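Local coordinates for protein NADP-dependent alcohol dehydrogenase (Entamoeba histolytica, PDB 2OUI) that probably catalyses the reversible, NADP-dependent interconversion of alcohols and carbonyl compounds at a zinc-containing site, working as a tetramer, at residues D117-S121 with E122-V126; E92-S95 with Q96-Y99. The protein carries 1 engineered substitution. All coordinates share one frame; numbering follows the deposited sequence.

Contact 1 (D117-S121 with E122-V126); sequences DGVFS and EVFHV
In the turn that leads into strand 124-126 of the GroES-like domain, Val119 lies against the ring of Phe124 and Ser121 reaches forward to the carbonyl of Val123, just ahead of the strand. CG1 of Val119 stands over the middle of one ring face, 3.7 Å from the centroid of Phe124 and 7° from the ring normal, a CH-pi contact. Phe124 is brought there by its first torsion (chi1 57°), which sets CG between its backbone N and carbonyl carbon. A slim branched valine suits the spot, since one methyl can settle on the ring while Leu34 and Ala61 pack on the same side chain. The chain turns back at Phe120, the centre of an inverse gamma turn whose closing bond, Ser121 N to Val119 O, is weak. Beyond it the small hydroxyl of Ser121 can reach the main chain: OG donates to Val123 O at 2.8 Å, approaching from 55° above the carbonyl plane. Phe124 is buried, its ring also resting on Val29 of strand 27-34 and Ala61 of strand 61-68. At the strand's start, water 1 donates to Asp117 O (2.9 Å) and accepts from His125 N (3.0 Å), bridging two backbone groups.

Contact 2 (E92-S95 with Q96-Y99); sequences EEES and QRGY
Glu93 and Arg97, one helical turn apart, form a salt bridge on the surface of the short helix 93-96. NE of Arg97 donates to Glu93 OE2 at 3.0 Å with an N-H...O angle of 152°; OE2 accepts on its anti lone pair, the one away from the other oxygen, and sits slightly tilted out of the guanidinium plane, from which the carboxylate plane is turned 57°. With CG of Glu93 anti to the backbone N (chi1 164°) and the chain extended beyond it, the carboxylate reaches the edge of the arginine. On the third subunit, Lys257 pairs with the same OE2, so that two cations would probably favour its ionised form, while Pro258 O and Gly259 O accept from NH2 and NH1 of Arg97 and His289 NE2 is hydrogen-bonded to Tyr99 OH. NH2 also donates a hydrogen bond to water 2 (3.0 Å), which donates to Glu94 OE2 at 2.7 Å. Arginine suits the place because NE, NH1 and NH2 can each donate: to Glu93, to the two carbonyls and to the water.

Glu92 occupies the N-cap position, and its O receives Gln96 N at 3.1 Å; Arg97 N goes chiefly to Glu93 O (3.1 Å). On the second subunit, Lys73 forms a salt bridge with Glu92 OE2, while Val300 N and Ala131 O bond to OE1 and NE2 of Gln96. Within the chain, Gly104 N donates to Glu94 OE1, and Asp89 O engages Ser95 OG. At the far end Tyr99 N turns back to Glu94 O (2.8 Å), while Gly98 N donates to Ser95 O at 3.2 Å from well above the carbonyl plane. Gly98 takes positive phi, a conformation glycine adopts readily, as the C-prime residue of the Schellman motif that ends this helix.

In the fold
From the N terminus, the chain completes strands 27-34, 61-68 and 80-83 before reaching contact 2, which closes a single turn of helix 93-96 and its exit. A long loop then carries the chain to contact 1, which closes a tight turn at the entrance to strand 124-126. The two are in series, neither nested nor crossed, with centres 25 Å apart and nearest atoms about 13 Å apart, both in the GroES-like domain. Contact 1 is buried: its side chains pack on strands 27-34 and 61-68, while its backbone bonds to strands 2-8 and 55-56. Contact 2 lies at the surface of the chain, where two other subunits of the tetramer meet it.

Contact 1 (D117-S121 with E122-V126)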
ATOM      1  N   ASP A 117       6.523  32.744  12.587  1.00 24.21           N
ATOM      2  CA  ASP A 117       6.371  32.986  14.019  1.00 23.92           C
ATOM      3  C   ASP A 117       5.436  31.926  14.611  1.00 23.15           C
ATOM      4  O   ASP A 117       4.350  31.645  14.069  1.00 26.50           O
ATOM      5  CB  ASP A 117       5.793  34.366  14.278  1.00 22.24           C
ATOM      6  CG  ASP A 117       6.793  35.497  14.046  1.00 29.55           C
ATOM      7  OD1 ASP A 117       8.018  35.305  14.223  1.00 24.91           O
ATOM      8  OD2 ASP A 117       6.339  36.606  13.702  1.00 29.89           O
ATOM      9  N   GLY A 118       5.870  31.337  15.720  1.00 22.35           N
ATOM     10  CA  GLY A 118       5.144  30.229  16.349  1.00 21.58           C
ATOM     11  C   GLY A 118       4.150  30.716  17.386  1.00 22.39           C
ATOM     12  O   GLY A 118       3.682  31.845  17.303  1.00 21.80           O
ATOM     13  N   VAL A 119       3.846  29.849  18.340  1.00 21.85           N
ATOM     14  CA  VAL A 119       2.685  29.984  19.206  1.00 22.65           C
ATOM     15  C   VAL A 119       2.988  30.643  20.550  1.00 21.87           C
ATOM     16  O   VAL A 119       2.054  30.883  21.341  1.00 23.37           O
ATOM     17  CB  VAL A 119       1.940  28.616  19.402  1.00 23.52           C
ATOM     18  CG1 VAL A 119       1.455  28.064  18.052  1.00 16.00           C
ATOM     19  CG2 VAL A 119       2.803  27.595  20.137  1.00 24.77           C
ATOM     20  N   PHE A 120       4.263  30.940  20.834  1.00 20.17           N
ATOM     21  CA  PHE A 120       4.626  31.556  22.134  1.00 19.97           C
ATOM     22  C   PHE A 120       4.436  33.072  22.111  1.00 20.58           C
ATOM     23  O   PHE A 120       5.360  33.827  22.379  1.00 21.70           O
ATOM     24  CB  PHE A 120       6.067  31.233  22.562  1.00 19.61           C
ATOM     25  CG  PHE A 120       6.318  29.762  22.873  1.00 19.78           C
ATOM     26  CD1 PHE A 120       5.266  28.878  23.086  1.00 20.68           C
ATOM     27  CD2 PHE A 120       7.628  29.296  23.015  1.00 21.63           C
ATOM     28  CE1 PHE A 120       5.508  27.537  23.400  1.00 21.90           C
ATOM     29  CE2 PHE A 120       7.880  27.962  23.320  1.00 24.42           C
ATOM     30  CZ  PHE A 120       6.829  27.080  23.522  1.00 26.26           C
ATOM     31  N   SER A 121       3.227  33.517  21.789  1.00 22.69           N
ATOM     32  CA  SER A 121       2.954  34.953  21.792  1.00 20.58           C
ATOM     33  C   SER A 121       1.503  35.175  22.157  1.00 22.32           C
ATOM     34  O   SER A 121       0.705  34.235  22.224  1.00 20.65           O
ATOM     35  CB  SER A 121       3.292  35.590  20.427  1.00 21.45           C
ATOM     36  OG  SER A 121       2.597  34.964  19.349  1.00 21.82           O
ATOM     37  N   GLU A 122       1.163  36.426  22.423  1.00 19.98           N
ATOM     38  CA  GLU A 122      -0.191  36.755  22.856  1.00 20.67           C
ATOM     39  C   GLU A 122      -1.274  36.426  21.838  1.00 20.26           C
ATOM     40  O   GLU A 122      -2.425  36.154  22.220  1.00 21.87           O
ATOM     41  CB  GLU A 122      -0.255  38.240  23.206  1.00 21.06           C
ATOM     42  CG  GLU A 122       0.680  38.637  24.350  1.00 20.16           C
ATOM     43  CD  GLU A 122       0.517  40.089  24.691  1.00 30.89           C
ATOM     44  OE1 GLU A 122       1.323  40.911  24.208  1.00 25.27           O
ATOM     45  OE2 GLU A 122      -0.448  40.393  25.412  1.00 26.36           O
ATOM     46  N   VAL A 123      -0.931  36.514  20.552  1.00 19.79           N
ATOM     47  CA  VAL A 123      -1.814  36.143  19.453  1.00 20.28           C
ATOM     48  C   VAL A 123      -0.899  35.529  18.408  1.00 21.52           C
ATOM     49  O   VAL A 123       0.218  36.001  18.213  1.00 23.27           O
ATOM     50  CB  VAL A 123      -2.512  37.402  18.829  1.00 22.21           C
ATOM     51  CG1 VAL A 123      -3.334  37.032  17.593  1.00 21.42           C
ATOM     52  CG2 VAL A 123      -3.397  38.119  19.841  1.00 22.68           C
ATOM     53  N   PHE A 124      -1.357  34.473  17.751  1.00 19.60           N
ATOM     54  CA  PHE A 124      -0.620  33.945  16.605  1.00 20.64           C
ATOM     55  C   PHE A 124      -1.543  33.683  15.421  1.00 22.58           C
ATOM     56  O   PHE A 124      -2.774  33.759  15.552  1.00 21.36           O
ATOM     57  CB  PHE A 124       0.211  32.710  16.989  1.00 22.65           C
ATOM     58  CG  PHE A 124      -0.594  31.592  17.579  1.00 21.33           C
ATOM     59  CD1 PHE A 124      -1.221  30.656  16.754  1.00 21.04           C
ATOM     60  CD2 PHE A 124      -0.719  31.465  18.961  1.00 20.79           C
ATOM     61  CE1 PHE A 124      -1.974  29.612  17.303  1.00 18.26           C
ATOM     62  CE2 PHE A 124      -1.462  30.427  19.517  1.00 22.13           C
ATOM     63  CZ  PHE A 124      -2.078  29.497  18.688  1.00 18.68           C
ATOM     64  N   HIS A 125      -0.937  33.381  14.270  1.00 22.24           N
ATOM     65  CA  HIS A 125      -1.638  33.349  13.017  1.00 20.56           C
ATOM     66  C   HIS A 125      -1.697  31.904  12.517  1.00 22.28           C
ATOM     67  O   HIS A 125      -0.679  31.188  12.509  1.00 23.67           O
ATOM     68  CB  HIS A 125      -0.910  34.238  12.006  1.00 21.02           C
ATOM     69  CG  HIS A 125      -1.488  34.199  10.619  1.00 20.02           C
ATOM     70  ND1 HIS A 125      -1.226  33.173   9.730  1.00 22.58           N
ATOM     71  CD2 HIS A 125      -2.275  35.078   9.960  1.00 20.25           C
ATOM     72  CE1 HIS A 125      -1.854  33.410   8.592  1.00 22.38           C
ATOM     73  NE2 HIS A 125      -2.496  34.564   8.705  1.00 23.29           N
ATOM     74  N   VAL A 126      -2.875  31.500  12.049  1.00 21.11           N
ATOM     75  CA  VAL A 126      -3.052  30.180  11.454  1.00 21.42           C
ATOM     76  C   VAL A 126      -3.531  30.327  10.004  1.00 22.49           C
ATOM     77  O   VAL A 126      -4.582  30.933   9.747  1.00 21.11           O
ATOM     78  CB  VAL A 126      -4.081  29.328  12.241  1.00 19.53           C
ATOM     79  CG1 VAL A 126      -4.224  27.923  11.612  1.00 23.00           C
ATOM     80  CG2 VAL A 126      -3.689  29.251  13.712  1.00 20.32           C
TER
HETATM   81  O   HOH W   1       2.031  33.333  13.712  1.00 24.43           O

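Contact 2 (E92-S95 with Q96-Y99)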
ATOM      1  N   GLU A  92      -1.160  23.075  -2.356  1.00 20.92           N
ATOM      2  CA  GLU A  92       0.188  23.064  -2.967  1.00 22.53           C
ATOM      3  C   GLU A  92       0.506  21.698  -3.564  1.00 21.25           C
ATOM      4  O   GLU A  92      -0.160  20.706  -3.225  1.00 21.47           O
ATOM      5  CB  GLU A  92       1.265  23.479  -1.954  1.00 23.73           C
ATOM      6  CG  GLU A  92       1.230  24.963  -1.539  1.00 26.26           C
ATOM      7  CD  GLU A  92       1.466  25.968  -2.667  1.00 35.79           C
ATOM      8  OE1 GLU A  92       2.166  25.667  -3.655  1.00 38.75           O
ATOM      9  OE2 GLU A  92       0.954  27.097  -2.540  1.00 41.69           O
ATOM     10  N   GLU A  93       1.504  21.650  -4.449  1.00 21.67           N
ATOM     11  CA  GLU A  93       1.856  20.408  -5.159  1.00 22.22           C
ATOM     12  C   GLU A  93       2.038  19.220  -4.220  1.00 21.95           C
ATOM     13  O   GLU A  93       1.501  18.136  -4.452  1.00 22.73           O
ATOM     14  CB  GLU A  93       3.161  20.572  -5.934  1.00 23.62           C
ATOM     15  CG  GLU A  93       3.718  19.192  -6.335  1.00 27.54           C
ATOM     16  CD  GLU A  93       5.100  19.242  -6.948  1.00 37.49           C
ATOM     17  OE1 GLU A  93       5.449  20.267  -7.565  1.00 42.34           O
ATOM     18  OE2 GLU A  93       5.833  18.240  -6.832  1.00 36.51           O
ATOM     19  N   GLU A  94       2.850  19.395  -3.178  1.00 21.60           N
ATOM     20  CA  GLU A  94       3.112  18.294  -2.238  1.00 22.37           C
ATOM     21  C   GLU A  94       1.860  17.727  -1.591  1.00 23.37           C
ATOM     22  O   GLU A  94       1.771  16.523  -1.417  1.00 21.92           O
ATOM     23  CB  GLU A  94       4.155  18.696  -1.195  1.00 21.56           C
ATOM     24  CG  GLU A  94       5.495  19.115  -1.843  1.00 26.14           C
ATOM     25  CD  GLU A  94       5.565  20.563  -2.337  1.00 31.40           C
ATOM     26  OE1 GLU A  94       4.577  21.356  -2.247  1.00 25.44           O
ATOM     27  OE2 GLU A  94       6.655  20.926  -2.840  1.00 27.47           O
ATOM     28  N   SER A  95       0.938  18.599  -1.165  1.00 21.75           N
ATOM     29  CA  SER A  95      -0.351  18.157  -0.629  1.00 23.44           C
ATOM     30  C   SER A  95      -1.160  17.326  -1.634  1.00 22.46           C
ATOM     31  O   SER A  95      -1.734  16.298  -1.255  1.00 23.26           O
ATOM     32  CB  SER A  95      -1.170  19.366  -0.157  1.00 21.59           C
ATOM     33  OG  SER A  95      -0.337  20.250   0.603  1.00 26.14           O
ATOM     34  N   GLN A  96      -1.195  17.759  -2.900  1.00 22.82           N
ATOM     35  CA  GLN A  96      -1.924  17.055  -3.941  1.00 21.05           C
ATOM     36  C   GLN A  96      -1.360  15.675  -4.221  1.00 25.30           C
ATOM     37  O   GLN A  96      -2.085  14.805  -4.705  1.00 26.15           O
ATOM     38  CB  GLN A  96      -1.937  17.885  -5.224  1.00 22.58           C
ATOM     39  CG  GLN A  96      -2.740  19.201  -5.086  1.00 20.33           C
ATOM     40  CD  GLN A  96      -3.005  19.858  -6.432  1.00 19.43           C
ATOM     41  OE1 GLN A  96      -3.155  19.183  -7.447  1.00 20.59           O
ATOM     42  NE2 GLN A  96      -3.051  21.187  -6.443  1.00 19.69           N
ATOM     43  N   ARG A  97      -0.072  15.484  -3.947  1.00 24.17           N
ATOM     44  CA  ARG A  97       0.550  14.162  -4.140  1.00 25.77           C
ATOM     45  C   ARG A  97       0.788  13.361  -2.843  1.00 25.88           C
ATOM     46  O   ARG A  97       1.578  12.395  -2.794  1.00 24.89           O
ATOM     47  CB  ARG A  97       1.783  14.291  -5.025  1.00 23.77           C
ATOM     48  CG  ARG A  97       2.910  15.117  -4.437  1.00 24.10           C
ATOM     49  CD  ARG A  97       4.043  15.251  -5.479  1.00 31.56           C
ATOM     50  NE  ARG A  97       5.192  16.016  -4.976  1.00 28.85           N
ATOM     51  CZ  ARG A  97       6.050  15.554  -4.069  1.00 28.66           C
ATOM     52  NH1 ARG A  97       5.887  14.344  -3.558  1.00 28.22           N
ATOM     53  NH2 ARG A  97       7.056  16.311  -3.666  1.00 24.49           N
ATOM     54  N   GLY A  98       0.034  13.734  -1.817  1.00 23.54           N
ATOM     55  CA  GLY A  98      -0.061  13.007  -0.555  1.00 23.94           C
ATOM     56  C   GLY A  98       0.905  13.300   0.572  1.00 22.83           C
ATOM     57  O   GLY A  98       0.973  12.509   1.528  1.00 25.05           O
ATOM     58  N   TYR A  99       1.627  14.424   0.477  1.00 23.28           N
ATOM     59  CA  TYR A  99       2.612  14.855   1.473  1.00 21.05           C
ATOM     60  C   TYR A  99       2.384  16.323   1.870  1.00 22.60           C
ATOM     61  O   TYR A  99       3.225  17.186   1.613  1.00 21.99           O
ATOM     62  CB  TYR A  99       4.026  14.693   0.895  1.00 22.93           C
ATOM     63  CG  TYR A  99       4.457  13.235   0.809  1.00 24.37           C
ATOM     64  CD1 TYR A  99       4.414  12.542  -0.399  1.00 27.47           C
ATOM     65  CD2 TYR A  99       4.901  12.549   1.957  1.00 25.39           C
ATOM     66  CE1 TYR A  99       4.810  11.190  -0.465  1.00 26.68           C
ATOM     67  CE2 TYR A  99       5.298  11.200   1.898  1.00 25.11           C
ATOM     68  CZ  TYR A  99       5.250  10.539   0.691  1.00 25.86           C
ATOM     69  OH  TYR A  99       5.660   9.225   0.624  1.00 27.29           O
TER
HETATM   70  O   HOH W   2       8.059  19.112  -4.189  1.00 27.27           O